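Local structure of putative isomerase (Streptomyces coelicolor A3, 2OQH) at residues P129-I134 with N193-P198; L219-D224 with G293-S298. The protein is a putative isomerase of the enolase superfamily, and probably dehydrates D-glucarate to 5-dehydro-4-deoxy-D-glucarate. All blocks are in the same frame, centred on the assembly; numbering follows the deposited sequence.

Both contacts are buried and span the inside of the same barrel, joining strands that are not neighbours in its sheet. Contact 1 joins the first and third strands through a threonine and an arginine, contact 2 the fourth and seventh through a tyrosine and an asparagine. The two meet because strands 193-197 and 221-223 pair side by side: R195 NE forms a salt bridge with E220 OE1 at 2.7 Å. Chemistry changes along the barrel axis. Around R195 a cation is paired with the acid E220 and with neutral oxygens, whereas at the C-terminal strand ends acids lie close to one another and to a histidine, with D197 OD2 2.7 Å from E223 OE2.

Contact 1: P129-I134 with N193-P198; sequences PITALI and NLRVDP
The hydroxyl oxygen of T131 has two polar neighbours: OG1 lies 2.9 Å from NH1 of R195, and it donates a hydrogen bond to the backbone oxygen of I323. The guanidinium meets OG1 obliquely, presenting neither a clean face nor an edge. Its CZ is 3.5 Å from OG1, while NH2 stays farther off at 3.7 Å, so NH1 makes the close approach. The methyl of T131 also faces this nitrogen, with CG2 3.8 Å from NH1. Threonine suits the site because one short, branched side chain supplies both an oxygen and a methyl beside the cation.

R195 starts from the middle of strand 193-197. Its CG stands anti to the carbonyl carbon (chi1 -46°), and the chain then runs extended from CG to NE, which carries the charge away from its own strand and across the barrel interior toward T131. Strand 166-170 lies between the two strands in the sheet, and the side chains of both T131 and R195 touch A166 there.

The buried positive charge is met by the carboxylate of E220 at NE and the carbonyl of A322 at NH2, which probably offset much of the cost of removing it from water and hold the guanidinium's rotation, with the T131 hydroxyl oxygen close by NH1.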
# COMPACT_ATOMS: atom_id res chain seq x y z
N PRO A 129 11.38 1.45 -6.58
CA PRO A 129 10.87 2.72 -7.12
C PRO A 129 9.48 3.05 -6.58
O PRO A 129 8.66 2.15 -6.35
CB PRO A 129 10.83 2.46 -8.63
CG PRO A 129 11.87 1.39 -8.83
CD PRO A 129 11.63 0.49 -7.66
N ILE A 130 9.21 4.33 -6.36
CA ILE A 130 7.89 4.73 -5.87
C ILE A 130 7.24 5.73 -6.82
O ILE A 130 7.89 6.25 -7.72
CB ILE A 130 7.95 5.33 -4.44
CG1 ILE A 130 8.79 6.61 -4.43
CG2 ILE A 130 8.53 4.30 -3.49
CD1 ILE A 130 8.74 7.34 -3.11
N THR A 131 5.95 5.97 -6.60
CA THR A 131 5.16 6.85 -7.45
C THR A 131 4.82 8.20 -6.81
O THR A 131 4.61 8.30 -5.60
CB THR A 131 3.84 6.16 -7.81
OG1 THR A 131 4.12 4.84 -8.29
CG2 THR A 131 3.08 6.95 -8.86
N ALA A 132 4.74 9.23 -7.65
CA ALA A 132 4.40 10.57 -7.20
C ALA A 132 2.91 10.81 -7.43
O ALA A 132 2.43 10.65 -8.55
CB ALA A 132 5.22 11.60 -7.96
N LEU A 133 2.18 11.19 -6.39
CA LEU A 133 0.76 11.45 -6.53
C LEU A 133 0.47 12.92 -6.72
O LEU A 133 0.97 13.76 -5.97
CB LEU A 133 -0.02 10.97 -5.30
CG LEU A 133 -1.50 11.39 -5.26
CD1 LEU A 133 -2.30 10.64 -6.32
CD2 LEU A 133 -2.08 11.11 -3.88
N ILE A 134 -0.34 13.25 -7.72
CA ILE A 134 -0.72 14.64 -7.93
C ILE A 134 -2.24 14.75 -7.86
O ILE A 134 -2.96 13.93 -8.44
CB ILE A 134 -0.23 15.21 -9.28
CG1 ILE A 134 -0.77 14.37 -10.44
CG2 ILE A 134 1.29 15.24 -9.31
CD1 ILE A 134 -0.43 14.96 -11.81
N ASN A 193 5.77 6.98 -16.61
CA ASN A 193 4.69 6.01 -16.51
C ASN A 193 3.55 6.81 -15.88
O ASN A 193 3.69 7.31 -14.77
CB ASN A 193 5.07 4.84 -15.61
CG ASN A 193 6.00 3.87 -16.28
OD1 ASN A 193 5.71 3.39 -17.37
ND2 ASN A 193 7.12 3.56 -15.63
N LEU A 194 2.44 6.93 -16.59
CA LEU A 194 1.31 7.71 -16.10
C LEU A 194 0.08 6.87 -15.75
O LEU A 194 -0.27 5.94 -16.47
CB LEU A 194 0.95 8.75 -17.16
CG LEU A 194 -0.08 9.82 -16.81
CD1 LEU A 194 0.38 10.60 -15.60
CD2 LEU A 194 -0.25 10.75 -18.00
N ARG A 195 -0.57 7.22 -14.64
CA ARG A 195 -1.74 6.50 -14.15
C ARG A 195 -2.82 7.48 -13.66
O ARG A 195 -2.54 8.64 -13.42
CB ARG A 195 -1.36 5.62 -12.96
CG ARG A 195 -0.10 4.79 -13.15
CD ARG A 195 0.42 4.29 -11.81
NE ARG A 195 1.69 3.57 -11.94
CZ ARG A 195 2.44 3.18 -10.91
NH1 ARG A 195 2.05 3.43 -9.66
NH2 ARG A 195 3.58 2.54 -11.14
N VAL A 196 -4.05 6.99 -13.53
CA VAL A 196 -5.15 7.82 -13.02
C VAL A 196 -6.03 6.96 -12.12
O VAL A 196 -6.38 5.83 -12.46
CB VAL A 196 -5.98 8.45 -14.16
CG1 VAL A 196 -6.49 7.39 -15.09
CG2 VAL A 196 -7.14 9.24 -13.56
N ASP A 197 -6.37 7.50 -10.96
CA ASP A 197 -7.18 6.77 -9.99
C ASP A 197 -8.40 7.58 -9.57
O ASP A 197 -8.31 8.43 -8.69
CB ASP A 197 -6.33 6.45 -8.76
CG ASP A 197 -7.02 5.52 -7.79
OD1 ASP A 197 -8.24 5.28 -7.92
OD2 ASP A 197 -6.33 5.01 -6.87
N PRO A 198 -9.56 7.33 -10.20
CA PRO A 198 -10.80 8.04 -9.87
C PRO A 198 -11.45 7.50 -8.60
O PRO A 198 -12.47 8.01 -8.14
CB PRO A 198 -11.69 7.78 -11.10
CG PRO A 198 -10.70 7.53 -12.20
CD PRO A 198 -9.68 6.66 -11.50

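Contact 2: L219-D224 with G293-S298; sequences LEYLED and GMNLHS
The interior of the (beta/alpha)7-beta barrel of the enolase superfamily is bridged here between strands 221-223 and 293-296, by Y221 and N295. N295 ND2 donates a hydrogen bond to Y221 OH over 3.0 Å, nearly straight at 161°. The phenol oxygen lies almost exactly in the amide plane of N295, and ND2 in turn lies at the ring edge, near the ring plane. Ring and amide planes are nevertheless steeply turned, 72° apart. Tyrosine suits the place because its long, rigid ring carries a hydroxyl far across the barrel; Y221 CG sits between the backbone N and the carbonyl carbon (chi1 54°), from where the ring extends inward. Asparagine, shorter, answers with an amide that has a second donor role: ND2 also bonds the carbonyl of A322, so two acceptors hold the amide's rotation.

Nearer the strand ends the contact is looser. E223 OE2 comes to 4.5 Å from H297 CD2, approaching at the edge of the imidazole near its plane, with NE2 5.3 Å away. H297 ND1 makes a weak hydrogen bond with D270 OD2, a His-Asp pair resembling the dyad of mandelate racemase-like enzymes, and E223 OE1 makes another weak one with H268 NE2.

Strands 243-245 and 266-269 separate the two segments in the sheet. On the inner side N295 also touches R195 and I323, while M294, pointing the other way, packs its selenomethionine side chain against helix 277-289.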
# COMPACT_ATOMS: atom_id res chain seq x y z
N LEU A 219 -1.30 5.06 -20.97
CA LEU A 219 -1.11 5.03 -19.53
C LEU A 219 -0.69 3.65 -19.06
O LEU A 219 -1.07 2.64 -19.65
CB LEU A 219 -2.42 5.39 -18.83
CG LEU A 219 -3.17 6.65 -19.29
CD1 LEU A 219 -4.53 6.71 -18.59
CD2 LEU A 219 -2.34 7.88 -18.97
N GLU A 220 0.10 3.59 -17.99
CA GLU A 220 0.52 2.30 -17.46
C GLU A 220 -0.76 1.55 -17.09
O GLU A 220 -0.89 0.36 -17.37
CB GLU A 220 1.41 2.48 -16.23
CG GLU A 220 1.80 1.17 -15.58
CD GLU A 220 2.88 1.34 -14.53
OE1 GLU A 220 3.02 2.48 -14.03
OE2 GLU A 220 3.56 0.35 -14.22
N TYR A 221 -1.70 2.24 -16.46
CA TYR A 221 -2.99 1.65 -16.15
C TYR A 221 -4.03 2.62 -15.64
O TYR A 221 -3.71 3.71 -15.16
CB TYR A 221 -2.88 0.46 -15.18
CG TYR A 221 -2.15 0.69 -13.87
CD1 TYR A 221 -2.69 1.51 -12.87
CD2 TYR A 221 -0.95 0.05 -13.61
CE1 TYR A 221 -2.05 1.67 -11.64
CE2 TYR A 221 -0.30 0.20 -12.39
CZ TYR A 221 -0.84 1.01 -11.40
OH TYR A 221 -0.17 1.16 -10.21
N LEU A 222 -5.29 2.23 -15.80
CA LEU A 222 -6.43 2.99 -15.36
C LEU A 222 -6.82 2.31 -14.06
O LEU A 222 -7.18 1.13 -14.05
CB LEU A 222 -7.55 2.88 -16.40
CG LEU A 222 -8.90 3.53 -16.14
CD1 LEU A 222 -8.71 4.94 -15.62
CD2 LEU A 222 -9.70 3.54 -17.44
N GLU A 223 -6.73 3.03 -12.95
CA GLU A 223 -7.02 2.45 -11.65
C GLU A 223 -8.41 2.75 -11.10
O GLU A 223 -8.78 3.90 -10.90
CB GLU A 223 -5.98 2.93 -10.64
CG GLU A 223 -5.91 2.11 -9.37
CD GLU A 223 -4.85 2.61 -8.39
OE1 GLU A 223 -3.75 3.01 -8.82
OE2 GLU A 223 -5.12 2.57 -7.17
N ASP A 224 -9.18 1.69 -10.86
CA ASP A 224 -10.54 1.81 -10.32
C ASP A 224 -11.42 2.93 -10.86
O ASP A 224 -11.91 3.77 -10.10
CB ASP A 224 -10.48 1.94 -8.79
CG ASP A 224 -10.05 0.66 -8.11
OD1 ASP A 224 -10.68 -0.38 -8.39
OD2 ASP A 224 -9.10 0.71 -7.31
N GLY A 293 -0.71 -8.19 -13.84
CA GLY A 293 0.37 -7.37 -13.35
C GLY A 293 0.05 -7.19 -11.87
O GLY A 293 -1.06 -7.52 -11.44
N MSE A 294 1.00 -6.70 -11.09
CA MSE A 294 0.76 -6.46 -9.67
C MSE A 294 1.61 -5.30 -9.19
O MSE A 294 2.69 -5.05 -9.72
CB MSE A 294 1.12 -7.70 -8.82
CG MSE A 294 0.89 -7.50 -7.32
SE MSE A 294 1.47 -8.97 -6.17
CE MSE A 294 0.52 -8.46 -4.57
N ASN A 295 1.12 -4.59 -8.19
CA ASN A 295 1.84 -3.46 -7.62
C ASN A 295 1.33 -3.37 -6.19
O ASN A 295 0.45 -4.14 -5.81
CB ASN A 295 1.51 -2.18 -8.40
CG ASN A 295 2.57 -1.10 -8.24
OD1 ASN A 295 3.66 -1.34 -7.69
ND2 ASN A 295 2.27 0.09 -8.74
N LEU A 296 1.88 -2.47 -5.39
CA LEU A 296 1.39 -2.33 -4.03
C LEU A 296 0.67 -1.00 -3.86
O LEU A 296 1.07 0.02 -4.41
CB LEU A 296 2.53 -2.43 -3.01
CG LEU A 296 3.18 -3.81 -2.83
CD1 LEU A 296 4.15 -3.74 -1.66
CD2 LEU A 296 2.11 -4.87 -2.58
N HIS A 297 -0.42 -1.04 -3.10
CA HIS A 297 -1.23 0.13 -2.82
C HIS A 297 -0.78 0.68 -1.47
O HIS A 297 -0.41 -0.07 -0.58
CB HIS A 297 -2.70 -0.26 -2.77
CG HIS A 297 -3.60 0.80 -2.22
ND1 HIS A 297 -4.00 0.84 -0.90
CD2 HIS A 297 -4.19 1.87 -2.82
CE1 HIS A 297 -4.80 1.87 -0.72
NE2 HIS A 297 -4.93 2.51 -1.87
N SER A 298 -0.82 2.00 -1.32
CA SER A 298 -0.42 2.61 -0.05
C SER A 298 -1.58 3.26 0.68
O SER A 298 -2.34 4.04 0.11
CB SER A 298 0.66 3.66 -0.28
OG SER A 298 0.88 4.39 0.91